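Local structure of protein osa (Shigella flexneri, 4O7K) at residues L81-E86 with H131-F136. The protein suppresses the oncogenicity of Agrobacterium tumefaciens and acts as a plasmid fertility inhibition factor. The protein carries 1 engineered substitution. Numbering follows the deposited sequence.
Sequences LALGVE and HFAVCF
L83 sets its branched end against the backbone oxygen of V134. CG of L83 lies 3.3 Å from V134 O, and both methyls, CD1 and CD2, lie 3.6 Å from the same oxygen. V134 O is buried here without a polar partner. CD2 of L83 also reaches the CB of A133 at 3.9 Å and packs more loosely on the CB of C135. A82 points its methyl at the strand. CB of A82 sits 3.5 Å from F132 O and meets the CB of A133 at 4.0 Å. The polar tie is made by H131. NE2 of H131 donates to A82 O at 2.7 Å, with an N-H...O angle of 155°. The oxygen lies in the imidazole plane, and the donor meets a lone pair in the carbonyl plane. With chi1 at 58°, CG of H131 stands between the backbone N and carbonyl carbon, and the ring edge faces A82. L81 to G84 form a type I turn closed by G84 N to L81 O. The contact packs the type I turn that follows helix 73-81 against strand 131-136, an outermost strand of the mixed five-stranded sheet, inside the plasmid fertility inhibition region of the ParB/Srx clan.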
loop_
_atom_site.group_PDB
_atom_site.type_symbol
_atom_site.label_atom_id
_atom_site.label_comp_id
_atom_site.label_asym_id
_atom_site.label_seq_id
_atom_site.Cartn_x
_atom_site.Cartn_y
_atom_site.Cartn_z
ATOM N N LEU A 81 3.457 -10.815 1.189
ATOM C CA LEU A 81 3.851 -12.050 1.850
ATOM C C LEU A 81 4.324 -13.104 0.841
ATOM O O LEU A 81 5.109 -13.986 1.182
ATOM C CB LEU A 81 2.697 -12.607 2.680
ATOM C CG LEU A 81 2.416 -11.880 3.992
ATOM C CD1 LEU A 81 1.063 -12.297 4.542
ATOM C CD2 LEU A 81 3.507 -12.139 5.017
ATOM N N ALA A 82 3.857 -13.002 -0.400
ATOM C CA ALA A 82 4.227 -13.974 -1.430
ATOM C C ALA A 82 5.680 -13.800 -1.904
ATOM O O ALA A 82 6.201 -14.612 -2.674
ATOM C CB ALA A 82 3.265 -13.882 -2.610
ATOM N N LEU A 83 6.336 -12.746 -1.433
ATOM C CA LEU A 83 7.754 -12.578 -1.669
ATOM C C LEU A 83 8.527 -13.700 -0.987
ATOM O O LEU A 83 9.624 -14.043 -1.404
ATOM C CB LEU A 83 8.254 -11.233 -1.149
ATOM C CG LEU A 83 8.315 -10.016 -2.057
ATOM C CD1 LEU A 83 9.246 -8.976 -1.429
ATOM C CD2 LEU A 83 8.746 -10.373 -3.467
ATOM N N GLY A 84 7.955 -14.254 0.075
ATOM C CA GLY A 84 8.619 -15.295 0.834
ATOM C C GLY A 84 9.234 -14.737 2.100
ATOM O O GLY A 84 9.138 -13.537 2.356
ATOM N N VAL A 85 9.881 -15.594 2.887
ATOM C CA VAL A 85 10.321 -15.199 4.227
ATOM C C VAL A 85 11.793 -14.809 4.338
ATOM O O VAL A 85 12.214 -14.251 5.355
ATOM C CB VAL A 85 10.055 -16.322 5.250
ATOM C CG1 VAL A 85 8.563 -16.500 5.463
ATOM C CG2 VAL A 85 10.700 -17.616 4.800
ATOM N N GLU A 86 12.576 -15.091 3.305
ATOM C CA GLU A 86 14.017 -14.866 3.391
ATOM C C GLU A 86 14.453 -13.589 2.682
ATOM O O GLU A 86 15.526 -13.062 2.953
ATOM C CB GLU A 86 14.765 -16.072 2.826
ATOM C CG GLU A 86 13.946 -17.351 2.892
ATOM C CD GLU A 86 14.680 -18.553 2.346
ATOM O OE1 GLU A 86 15.762 -18.882 2.878
ATOM O OE2 GLU A 86 14.167 -19.172 1.391
ATOM N N HIS A 131 5.057 -17.668 -8.782
ATOM C CA HIS A 131 3.811 -16.973 -8.434
ATOM C C HIS A 131 3.937 -15.450 -8.386
ATOM O O HIS A 131 5.029 -14.887 -8.299
ATOM C CB HIS A 131 3.241 -17.481 -7.095
ATOM C CG HIS A 131 4.169 -17.345 -5.926
ATOM N ND1 HIS A 131 4.838 -18.417 -5.379
ATOM C CD2 HIS A 131 4.516 -16.266 -5.176
ATOM C CE1 HIS A 131 5.568 -18.009 -4.353
ATOM N NE2 HIS A 131 5.396 -16.709 -4.214
ATOM N N PHE A 132 2.791 -14.789 -8.464
ATOM C CA PHE A 132 2.739 -13.338 -8.427
ATOM C C PHE A 132 3.138 -12.814 -7.049
ATOM O O PHE A 132 2.779 -13.400 -6.029
ATOM C CB PHE A 132 1.337 -12.842 -8.787
ATOM C CG PHE A 132 1.229 -11.359 -8.810
ATOM C CD1 PHE A 132 1.561 -10.652 -9.953
ATOM C CD2 PHE A 132 0.842 -10.657 -7.673
ATOM C CE1 PHE A 132 1.489 -9.273 -9.974
ATOM C CE2 PHE A 132 0.771 -9.283 -7.688
ATOM C CZ PHE A 132 1.093 -8.587 -8.845
ATOM N N ALA A 133 3.870 -11.704 -7.023
ATOM C CA ALA A 133 4.171 -11.030 -5.770
ATOM C C ALA A 133 4.378 -9.539 -5.999
ATOM O O ALA A 133 4.462 -9.081 -7.133
ATOM C CB ALA A 133 5.419 -11.648 -5.106
ATOM N N VAL A 134 4.445 -8.781 -4.909
ATOM C CA VAL A 134 4.801 -7.374 -5.022
ATOM C C VAL A 134 6.098 -7.104 -4.277
ATOM O O VAL A 134 6.369 -7.678 -3.221
ATOM C CB VAL A 134 3.689 -6.434 -4.493
ATOM C CG1 VAL A 134 2.419 -6.615 -5.298
ATOM C CG2 VAL A 134 3.420 -6.678 -3.029
ATOM N N CYS A 135 6.926 -6.248 -4.867
ATOM C CA CYS A 135 8.184 -5.851 -4.253
ATOM C C CYS A 135 8.279 -4.325 -4.315
ATOM O O CYS A 135 7.388 -3.657 -4.862
ATOM C CB CYS A 135 9.394 -6.521 -4.948
ATOM S SG CYS A 135 9.543 -6.118 -6.712
ATOM N N PHE A 136 9.361 -3.783 -3.761
ATOM C CA PHE A 136 9.434 -2.354 -3.489
ATOM C C PHE A 136 10.649 -1.682 -4.083
ATOM O O PHE A 136 11.755 -2.233 -4.081
ATOM C CB PHE A 136 9.433 -2.103 -1.978
ATOM C CG PHE A 136 8.137 -2.422 -1.303
ATOM C CD1 PHE A 136 7.794 -3.728 -1.008
ATOM C CD2 PHE A 136 7.264 -1.401 -0.930
ATOM C CE1 PHE A 136 6.608 -4.018 -0.382
ATOM C CE2 PHE A 136 6.070 -1.687 -0.303
ATOM C CZ PHE A 136 5.738 -2.985 -0.012
#